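Side-chain contacts in PT26-6P (Thermococcus sp., PDB 2WB7), which is of unknown function but is encoded by a family of mobile elements from euryarchaea and is built from three domains with novel folds: residues A[310-313]-A[319-322]; A[147-152]-A[502-507]; A[253-258]-A[274-279]; A[349-354]-A[494-499]. All blocks are in the same frame, centred on the assembly; numbering follows the deposited sequence.

Interaction 1 of 4, residues A[310-313]-A[319-322]; sequences TLRV and MELA
Arg312 and Glu320 face each other as a hydrogen-bonded pair between antiparallel strands 310-313 and 319-322, whose axes come within 4.6 Å and whose directions differ by 142°. The backbone bonds Arg312 N to Glu320 O and Glu320 N to Arg312 O are both 2.9 Å long, and Ala322 N adds a third by donating to Thr310 O. Leu311 with Leu321 and Val313 with Met319 are the non-hydrogen-bonded pairs, and their four side chains share one face of the sheet. There Leu311 divides its branches. CD1 meets SE of Met319, a selenomethionine, at 3.8 Å, whereas CD2 leans over the backbone of Leu321, 3.9 Å from its CA. Met319 is extended beyond CG and lies alongside Val313, with its CG 4.0 Å from Val313 CG2; its far end continues to Arg149 and Tyr152 of helix 149-157. The two strands form a beta hairpin at the margin of an eight-stranded antiparallel sheet, strand 319-331 being outermost within the chain, and strand 301-314 has strand 350-364 as its other neighbour. The opposite face carries Arg312 and Glu320. A bend at chi3 (39°) brings the guanidinium to the side chain of Glu320, where NE makes a weak salt-bridge hydrogen bond of 3.3 Å to Glu320 OE1. That oxygen sits at the guanidinium edge, yet the carboxylate plane stands almost perpendicular (89°), which excludes a flat two-pronged pairing. Each group has another partner: Arg312 NH1 bonds Tyr353 OH, and Glu320 OE2 pairs with Arg318. A water accepts from Arg312 NH2 at 2.9 Å and donates to Leu321 O.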
# COMPACT_ATOMS: atom_id res chain seq x y z
N THR A 310 -13.71 1.99 10.63
CA THR A 310 -13.11 1.06 11.57
C THR A 310 -14.05 -0.12 11.53
O THR A 310 -15.27 0.06 11.32
CB THR A 310 -13.03 1.60 13.02
OG1 THR A 310 -14.32 2.04 13.46
CG2 THR A 310 -12.07 2.74 13.10
N LEU A 311 -13.50 -1.31 11.72
CA LEU A 311 -14.29 -2.50 11.73
C LEU A 311 -14.14 -3.20 13.08
O LEU A 311 -13.01 -3.54 13.49
CB LEU A 311 -13.85 -3.42 10.60
CG LEU A 311 -14.00 -2.86 9.18
CD1 LEU A 311 -13.45 -3.83 8.15
CD2 LEU A 311 -15.45 -2.57 8.89
N ARG A 312 -15.25 -3.38 13.78
CA ARG A 312 -15.19 -4.13 15.03
C ARG A 312 -15.01 -5.58 14.66
O ARG A 312 -15.72 -6.09 13.80
CB ARG A 312 -16.46 -3.96 15.85
CG ARG A 312 -16.48 -4.79 17.12
CD ARG A 312 -17.58 -4.32 18.07
NE ARG A 312 -18.79 -3.96 17.33
CZ ARG A 312 -19.15 -2.71 17.06
NH1 ARG A 312 -18.42 -1.69 17.47
NH2 ARG A 312 -20.26 -2.48 16.37
N VAL A 313 -14.04 -6.23 15.27
CA VAL A 313 -13.88 -7.66 15.12
C VAL A 313 -14.50 -8.32 16.33
O VAL A 313 -14.12 -8.06 17.48
CB VAL A 313 -12.40 -8.07 15.01
CG1 VAL A 313 -12.28 -9.56 15.01
CG2 VAL A 313 -11.79 -7.51 13.76
N MSE A 319 -16.80 -9.58 11.54
CA MSE A 319 -16.53 -8.14 11.59
C MSE A 319 -17.82 -7.39 11.39
O MSE A 319 -18.71 -7.87 10.70
CB MSE A 319 -15.59 -7.69 10.46
CG MSE A 319 -14.15 -8.15 10.58
SE MSE A 319 -13.17 -7.49 9.06
CE MSE A 319 -11.44 -8.06 9.66
N GLU A 320 -17.91 -6.21 11.96
CA GLU A 320 -19.05 -5.33 11.68
C GLU A 320 -18.65 -3.86 11.62
O GLU A 320 -17.77 -3.40 12.35
CB GLU A 320 -20.22 -5.59 12.63
CG GLU A 320 -19.84 -5.78 14.07
CD GLU A 320 -20.98 -6.34 14.89
OE1 GLU A 320 -21.17 -5.87 16.03
OE2 GLU A 320 -21.69 -7.25 14.38
N LEU A 321 -19.31 -3.13 10.73
CA LEU A 321 -18.95 -1.75 10.46
C LEU A 321 -19.12 -0.93 11.72
O LEU A 321 -20.17 -0.98 12.33
CB LEU A 321 -19.86 -1.20 9.37
CG LEU A 321 -19.67 0.24 8.93
CD1 LEU A 321 -18.23 0.49 8.48
CD2 LEU A 321 -20.67 0.58 7.83
N ALA A 322 -18.09 -0.20 12.11
CA ALA A 322 -18.22 0.73 13.23
C ALA A 322 -18.21 2.15 12.68
O ALA A 322 -18.94 2.46 11.74
CB ALA A 322 -17.09 0.53 14.20
O HOH W 1 -21.14 0.00 15.05

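Interaction 2 of 4, residues A[147-152]-A[502-507]; sequences ISRELY and DLEQAK
Arg149 leaves its helix with CG opposite the backbone N (chi1 -176°) and bends at chi2, while Glu504, also bent at chi2 (94°), reaches out from the other side until the two charged ends meet. The result is a surface salt bridge between the first turns of two helices, 149-157 and 503-523, which belong to the first immunoglobulin-like domain and the helical domain respectively. Both helices are N-capped by the residue that precedes them: Ser148 OG accepts from Leu151 N at 3.1 Å, and Asp502 OD1 accepts from Gln505 N at the same length, there from above the carboxylate plane. Across the interface the bridge itself is weak. Arg149 NH2 lies 3.3 Å from Glu504 OE2, which sits near the guanidinium plane at its edge, but the N-H points only roughly at the oxygen (136°). The rest of the guanidinium is gripped elsewhere: NE pairs with Asp153, and NH1 bonds the carbonyl oxygens of Gly317 and Gly501. These partners would fix the rotation of the group and already tie the arginine to the turn ahead of helix 503-523. Arg149 NH2 is almost equally distant from the two carboxylate oxygens, with Glu504 OE1 at 3.4 Å.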
# COMPACT_ATOMS: atom_id res chain seq x y z
N ILE A 147 -19.07 -4.47 4.82
CA ILE A 147 -17.79 -5.15 4.63
C ILE A 147 -17.69 -6.33 5.56
O ILE A 147 -17.59 -6.16 6.76
CB ILE A 147 -16.60 -4.24 4.94
CG1 ILE A 147 -16.73 -2.91 4.20
CG2 ILE A 147 -15.29 -4.94 4.62
CD1 ILE A 147 -15.82 -1.84 4.72
N SER A 148 -17.72 -7.54 5.00
CA SER A 148 -17.68 -8.76 5.77
C SER A 148 -16.26 -9.22 5.93
O SER A 148 -15.36 -8.72 5.25
CB SER A 148 -18.46 -9.85 5.04
OG SER A 148 -17.87 -10.13 3.78
N ARG A 149 -16.05 -10.17 6.82
CA ARG A 149 -14.75 -10.78 6.96
C ARG A 149 -14.39 -11.49 5.64
O ARG A 149 -13.22 -11.68 5.32
CB ARG A 149 -14.78 -11.77 8.11
CG ARG A 149 -13.44 -12.40 8.41
CD ARG A 149 -12.47 -11.36 8.95
NE ARG A 149 -11.11 -11.86 9.03
CZ ARG A 149 -10.59 -12.38 10.14
NH1 ARG A 149 -11.32 -12.45 11.24
NH2 ARG A 149 -9.34 -12.83 10.15
N GLU A 150 -15.42 -11.90 4.90
CA GLU A 150 -15.23 -12.63 3.65
C GLU A 150 -14.53 -11.74 2.63
O GLU A 150 -13.45 -12.07 2.14
CB GLU A 150 -16.57 -13.09 3.08
CG GLU A 150 -17.23 -14.27 3.84
CD GLU A 150 -17.47 -13.99 5.34
OE1 GLU A 150 -16.85 -14.69 6.19
OE2 GLU A 150 -18.28 -13.08 5.67
N LEU A 151 -15.18 -10.63 2.29
CA LEU A 151 -14.62 -9.64 1.39
C LEU A 151 -13.24 -9.21 1.89
O LEU A 151 -12.28 -9.08 1.13
CB LEU A 151 -15.53 -8.41 1.33
CG LEU A 151 -14.96 -7.23 0.56
CD1 LEU A 151 -14.70 -7.66 -0.86
CD2 LEU A 151 -15.91 -6.04 0.59
N TYR A 152 -13.17 -9.00 3.20
CA TYR A 152 -12.00 -8.43 3.82
C TYR A 152 -10.78 -9.30 3.56
O TYR A 152 -9.74 -8.80 3.16
CB TYR A 152 -12.23 -8.28 5.31
CG TYR A 152 -10.98 -7.88 6.02
CD1 TYR A 152 -10.69 -6.54 6.24
CD2 TYR A 152 -10.05 -8.84 6.43
CE1 TYR A 152 -9.52 -6.16 6.88
CE2 TYR A 152 -8.88 -8.48 7.06
CZ TYR A 152 -8.62 -7.14 7.28
OH TYR A 152 -7.46 -6.79 7.90
N ASP A 502 -8.16 -13.47 15.06
CA ASP A 502 -7.48 -12.34 14.46
C ASP A 502 -5.99 -12.52 14.56
O ASP A 502 -5.32 -11.84 15.32
CB ASP A 502 -7.89 -11.05 15.15
CG ASP A 502 -7.44 -9.83 14.39
OD1 ASP A 502 -6.67 -10.00 13.41
OD2 ASP A 502 -7.83 -8.70 14.77
N LEU A 503 -5.47 -13.45 13.78
CA LEU A 503 -4.05 -13.75 13.82
C LEU A 503 -3.21 -12.63 13.21
O LEU A 503 -2.03 -12.46 13.56
CB LEU A 503 -3.80 -15.08 13.13
CG LEU A 503 -2.35 -15.53 13.02
CD1 LEU A 503 -1.58 -15.46 14.39
CD2 LEU A 503 -2.32 -16.94 12.40
N GLU A 504 -3.79 -11.87 12.29
CA GLU A 504 -3.05 -10.77 11.67
C GLU A 504 -2.69 -9.75 12.72
O GLU A 504 -1.52 -9.43 12.90
CB GLU A 504 -3.86 -10.10 10.57
CG GLU A 504 -4.35 -11.06 9.48
CD GLU A 504 -5.78 -11.59 9.71
OE1 GLU A 504 -6.30 -11.48 10.86
OE2 GLU A 504 -6.38 -12.15 8.75
N GLN A 505 -3.69 -9.21 13.42
CA GLN A 505 -3.42 -8.22 14.45
C GLN A 505 -2.56 -8.79 15.59
O GLN A 505 -1.77 -8.08 16.21
CB GLN A 505 -4.70 -7.56 14.97
CG GLN A 505 -4.42 -6.29 15.77
CD GLN A 505 -5.64 -5.43 15.99
OE1 GLN A 505 -6.18 -4.83 15.05
NE2 GLN A 505 -6.08 -5.34 17.24
N ALA A 506 -2.71 -10.10 15.82
CA ALA A 506 -1.89 -10.82 16.78
C ALA A 506 -0.41 -10.72 16.43
O ALA A 506 0.44 -10.62 17.31
CB ALA A 506 -2.31 -12.26 16.82
N LYS A 507 -0.10 -10.77 15.14
CA LYS A 507 1.29 -10.76 14.73
C LYS A 507 1.91 -9.38 14.92
O LYS A 507 3.11 -9.24 15.16
CB LYS A 507 1.43 -11.22 13.28
CG LYS A 507 1.09 -12.68 13.07
CD LYS A 507 1.16 -13.04 11.58
CE LYS A 507 1.69 -14.46 11.38
NZ LYS A 507 1.77 -14.80 9.93

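Interaction 3 of 4, residues A[253-258]-A[274-279]; sequences VLYQNK and PVHVLN
Pro274, Tyr255 and Val253 supply most of the surface that strand residues 253-258 and loop 274-279 bury against each other, and His276 completes the contact. Val253 CG2 lies 3.9 Å from both CB and CA of Pro274, and Val253 CG1 is 4.2 Å from the same CB, so that both valine methyls lie against Pro274 CB. CG2, the nearer methyl, is placed between the backbone N and the carbonyl carbon of its own residue. Tyr255, two residues further along the strand and pointing to the same side, carries its ring toward the loop until its hydroxyl reaches the imidazole of His276. The rings are oblique, with centroids 5.6 Å apart and planes at 68°. The hydroxyl lies in the plane of the imidazole, at its edge, and His276 NE2 makes a weak hydrogen bond of 3.0 Å to Tyr255 OH; the N-H points well off the oxygen (123°), and the position of that oxygen is less certain than most. The loop leaving strand 266-272 thus packs back on the start of strand 253-261, at the end of this beta hairpin away from its turn. Both polar groups have stronger partners outside the contact, Tyr255 OH with Gly236 O and His276 ND1 with Tyr344 OH. A carbonyl oxygen can only accept, so Tyr255 would donate to Gly236; the weak and doubtful link to His276 NE2 no more than hints at a proton on that nitrogen and at a continuous polar chain from Gly236 to Tyr344.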
# COMPACT_ATOMS: atom_id res chain seq x y z
N VAL A 253 1.34 9.98 14.62
CA VAL A 253 2.45 9.26 14.04
C VAL A 253 1.96 8.74 12.70
O VAL A 253 0.77 8.49 12.52
CB VAL A 253 2.84 8.07 14.89
CG1 VAL A 253 3.61 8.50 16.13
CG2 VAL A 253 1.60 7.28 15.25
N LEU A 254 2.87 8.58 11.74
CA LEU A 254 2.50 7.95 10.49
C LEU A 254 2.43 6.46 10.75
O LEU A 254 3.21 5.92 11.53
CB LEU A 254 3.55 8.22 9.43
CG LEU A 254 3.64 9.68 8.95
CD1 LEU A 254 4.53 9.71 7.69
CD2 LEU A 254 2.25 10.27 8.68
N TYR A 255 1.49 5.79 10.11
CA TYR A 255 1.44 4.34 10.27
C TYR A 255 1.91 3.66 9.00
O TYR A 255 1.73 4.19 7.90
CB TYR A 255 0.02 3.87 10.67
CG TYR A 255 -0.18 3.75 12.17
CD1 TYR A 255 -0.59 4.84 12.93
CD2 TYR A 255 0.04 2.55 12.82
CE1 TYR A 255 -0.76 4.73 14.29
CE2 TYR A 255 -0.13 2.42 14.17
CZ TYR A 255 -0.53 3.50 14.90
OH TYR A 255 -0.70 3.34 16.25
N GLN A 256 2.53 2.50 9.12
CA GLN A 256 2.69 1.67 7.95
C GLN A 256 1.26 1.29 7.53
O GLN A 256 0.37 1.13 8.38
CB GLN A 256 3.52 0.42 8.24
CG GLN A 256 4.95 0.66 8.72
CD GLN A 256 5.81 1.34 7.67
OE1 GLN A 256 5.60 1.19 6.46
NE2 GLN A 256 6.81 2.08 8.13
N ASN A 257 1.03 1.16 6.22
CA ASN A 257 -0.25 0.67 5.71
C ASN A 257 -0.01 -0.61 4.93
O ASN A 257 1.01 -0.76 4.28
CB ASN A 257 -0.89 1.68 4.76
CG ASN A 257 -1.59 2.81 5.47
OD1 ASN A 257 -1.03 3.89 5.61
ND2 ASN A 257 -2.81 2.58 5.91
N LYS A 258 -0.97 -1.52 4.96
CA LYS A 258 -0.99 -2.65 4.06
C LYS A 258 -1.85 -2.25 2.86
O LYS A 258 -2.96 -1.75 3.03
CB LYS A 258 -1.61 -3.85 4.77
CG LYS A 258 -1.14 -5.20 4.28
CD LYS A 258 -2.18 -6.28 4.57
CE LYS A 258 -3.05 -5.96 5.80
NZ LYS A 258 -4.17 -6.97 6.01
N PRO A 274 -1.11 7.61 18.42
CA PRO A 274 -0.24 6.44 18.64
C PRO A 274 -0.76 5.39 19.67
O PRO A 274 -0.10 4.37 19.91
CB PRO A 274 1.08 7.07 19.13
CG PRO A 274 0.78 8.59 19.33
CD PRO A 274 -0.69 8.79 19.20
N VAL A 275 -1.92 5.65 20.28
CA VAL A 275 -2.49 4.77 21.29
C VAL A 275 -3.89 4.34 20.91
O VAL A 275 -4.72 5.19 20.55
CB VAL A 275 -2.62 5.46 22.63
CG1 VAL A 275 -2.58 4.46 23.71
CG2 VAL A 275 -1.51 6.42 22.81
N HIS A 276 -4.16 3.04 21.00
CA HIS A 276 -5.45 2.48 20.61
C HIS A 276 -5.87 1.45 21.63
O HIS A 276 -5.32 0.36 21.68
CB HIS A 276 -5.33 1.82 19.23
CG HIS A 276 -4.81 2.75 18.17
ND1 HIS A 276 -5.63 3.57 17.43
CD2 HIS A 276 -3.55 3.00 17.75
CE1 HIS A 276 -4.90 4.27 16.59
NE2 HIS A 276 -3.63 3.95 16.76
N VAL A 277 -6.82 1.81 22.48
CA VAL A 277 -7.24 0.93 23.57
C VAL A 277 -8.75 0.80 23.53
O VAL A 277 -9.43 1.74 23.14
CB VAL A 277 -6.85 1.51 24.94
CG1 VAL A 277 -7.05 0.47 26.02
CG2 VAL A 277 -5.41 2.01 24.93
N LEU A 278 -9.26 -0.35 23.95
CA LEU A 278 -10.71 -0.54 24.03
C LEU A 278 -11.34 0.53 24.93
O LEU A 278 -10.73 0.96 25.91
CB LEU A 278 -11.08 -1.94 24.53
CG LEU A 278 -10.88 -3.11 23.57
CD1 LEU A 278 -11.30 -4.43 24.20
CD2 LEU A 278 -11.61 -2.89 22.24
N ASN A 279 -12.56 0.93 24.59
CA ASN A 279 -13.27 2.01 25.26
C ASN A 279 -12.59 3.35 25.21
O ASN A 279 -13.03 4.27 25.89
CB ASN A 279 -13.65 1.67 26.71
CG ASN A 279 -14.93 0.88 26.77
OD1 ASN A 279 -15.77 0.95 25.86
ND2 ASN A 279 -15.09 0.09 27.82

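Interaction 4 of 4, residues A[349-354]-A[494-499]; sequences GTLDYH and AARKAL
Leu351 and Arg496 supply the one hydrogen bond of the contact: Arg496 NH1 donates to Leu351 O at 3.1 Å. Its N-H points well at the oxygen (158°), which it meets in the carbonyl plane on a lone pair, and the oxygen in turn lies near the guanidinium plane, at its edge. The arginine, extended through chi2, turns at chi3 (59°) to bring the group to that position. Van der Waals packing accompanies the bond. The leucine and arginine side chains run antiparallel, one alongside the other, with the Leu351 CD1 methyl 3.6 Å from Arg496 NH1, while Leu351 CD2 rests 4.2 Å from Lys497 CA. The strand is distorted here, since Leu351 and Asp352 both face Val313 of strand 301-314 in a classic beta bulge; it crosses helix 494-499 at 96°, and the contact joins the second immunoglobulin-like domain to the helical one. Electrostatic contact is looser. The extended chain of Lys497 crosses Asp352 so that its CG and CE both lie 3.6 Å from Asp352 OD1, but NZ, at 4.4 Å from that oxygen, is beyond salt-bridge distance. The Asp352 carboxylate also lies close to that of Asp502, so one of them may be protonated. Lys497 NZ is held instead by a salt bridge to Asp509 and a hydrogen bond to Val383 O.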
# COMPACT_ATOMS: atom_id res chain seq x y z
N GLY A 349 -17.86 -9.68 23.85
CA GLY A 349 -17.73 -10.33 22.55
C GLY A 349 -16.79 -9.58 21.63
O GLY A 349 -16.17 -10.16 20.74
N THR A 350 -16.66 -8.27 21.86
CA THR A 350 -15.72 -7.45 21.11
C THR A 350 -14.29 -7.92 21.33
O THR A 350 -13.83 -8.04 22.47
CB THR A 350 -15.86 -5.98 21.53
OG1 THR A 350 -17.17 -5.50 21.17
CG2 THR A 350 -14.79 -5.13 20.86
N LEU A 351 -13.58 -8.21 20.24
CA LEU A 351 -12.17 -8.61 20.33
C LEU A 351 -11.23 -7.42 20.12
O LEU A 351 -10.35 -7.16 20.95
CB LEU A 351 -11.85 -9.67 19.28
CG LEU A 351 -10.40 -10.16 19.31
CD1 LEU A 351 -10.15 -11.01 20.55
CD2 LEU A 351 -10.02 -10.94 18.07
N ASP A 352 -11.40 -6.73 19.00
CA ASP A 352 -10.60 -5.56 18.69
C ASP A 352 -11.21 -4.86 17.49
O ASP A 352 -12.29 -5.23 17.04
CB ASP A 352 -9.16 -5.96 18.39
CG ASP A 352 -9.03 -6.84 17.13
OD1 ASP A 352 -8.26 -7.82 17.16
OD2 ASP A 352 -9.67 -6.54 16.09
N TYR A 353 -10.52 -3.85 16.97
CA TYR A 353 -10.96 -3.14 15.78
C TYR A 353 -9.83 -3.04 14.75
O TYR A 353 -8.65 -3.02 15.11
CB TYR A 353 -11.39 -1.72 16.15
CG TYR A 353 -12.69 -1.59 16.90
CD1 TYR A 353 -12.79 -1.96 18.23
CD2 TYR A 353 -13.79 -1.03 16.29
CE1 TYR A 353 -13.98 -1.81 18.92
CE2 TYR A 353 -14.98 -0.88 16.96
CZ TYR A 353 -15.07 -1.28 18.27
OH TYR A 353 -16.26 -1.11 18.92
N HIS A 354 -10.21 -2.97 13.48
CA HIS A 354 -9.28 -2.71 12.39
C HIS A 354 -9.69 -1.41 11.71
O HIS A 354 -10.87 -1.03 11.71
CB HIS A 354 -9.34 -3.84 11.36
CG HIS A 354 -8.66 -5.10 11.79
ND1 HIS A 354 -7.72 -5.74 11.01
CD2 HIS A 354 -8.79 -5.85 12.92
CE1 HIS A 354 -7.29 -6.82 11.64
NE2 HIS A 354 -7.93 -6.91 12.80
N ALA A 494 -1.59 -10.47 22.08
CA ALA A 494 -1.36 -11.30 20.90
C ALA A 494 -2.03 -12.69 21.03
O ALA A 494 -2.80 -13.13 20.15
CB ALA A 494 0.12 -11.43 20.61
N ALA A 495 -1.74 -13.38 22.13
CA ALA A 495 -2.34 -14.68 22.37
C ALA A 495 -3.86 -14.61 22.30
O ALA A 495 -4.50 -15.42 21.65
CB ALA A 495 -1.89 -15.23 23.70
N ARG A 496 -4.43 -13.60 22.95
CA ARG A 496 -5.88 -13.43 23.00
C ARG A 496 -6.49 -13.24 21.62
O ARG A 496 -7.54 -13.79 21.30
CB ARG A 496 -6.24 -12.26 23.91
CG ARG A 496 -7.75 -11.99 24.04
CD ARG A 496 -8.08 -10.76 24.92
NE ARG A 496 -7.48 -9.52 24.42
CZ ARG A 496 -8.12 -8.64 23.64
NH1 ARG A 496 -9.38 -8.86 23.29
NH2 ARG A 496 -7.48 -7.55 23.22
N LYS A 497 -5.81 -12.45 20.79
CA LYS A 497 -6.24 -12.25 19.42
C LYS A 497 -6.06 -13.51 18.59
O LYS A 497 -6.97 -13.90 17.85
CB LYS A 497 -5.47 -11.09 18.80
CG LYS A 497 -6.06 -9.75 19.20
CD LYS A 497 -5.06 -8.64 19.19
CE LYS A 497 -5.74 -7.36 19.65
NZ LYS A 497 -4.86 -6.17 19.49
N ALA A 498 -4.90 -14.16 18.70
CA ALA A 498 -4.66 -15.40 17.98
C ALA A 498 -5.78 -16.41 18.26
O ALA A 498 -6.41 -16.92 17.35
CB ALA A 498 -3.32 -15.98 18.33
N LEU A 499 -6.04 -16.67 19.54
CA LEU A 499 -7.11 -17.58 19.94
C LEU A 499 -8.52 -17.26 19.44
O LEU A 499 -9.35 -18.15 19.39
CB LEU A 499 -7.17 -17.68 21.46
CG LEU A 499 -6.06 -18.44 22.14
CD1 LEU A 499 -6.19 -18.26 23.65
CD2 LEU A 499 -6.10 -19.93 21.73

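Overall arrangement
Interactions 1, 3 and 4 all reach the eight-stranded antiparallel sheet, whereas interaction 2 joins two helices beside it. Strands 301-314 and 350-364 are neighbours, so interactions 1 and 4, with centres about 12 Å apart, share backbone bonding such as Leu311 N to His354 O. Interaction 2 lies about 10 Å from each of them, centre to centre, in touch with one through Met319 and with the other through Asp502 and His354. Interaction 3 is further off, its centre about 15 Å from those of 1 and 4. Along the chain 3, 1 and 4 follow in order, all between the segments of 2. Interactions 2 and 4, which close long loops, link the helical domain to the two immunoglobulin-like domains, and 1 and 3 lie within the second of these.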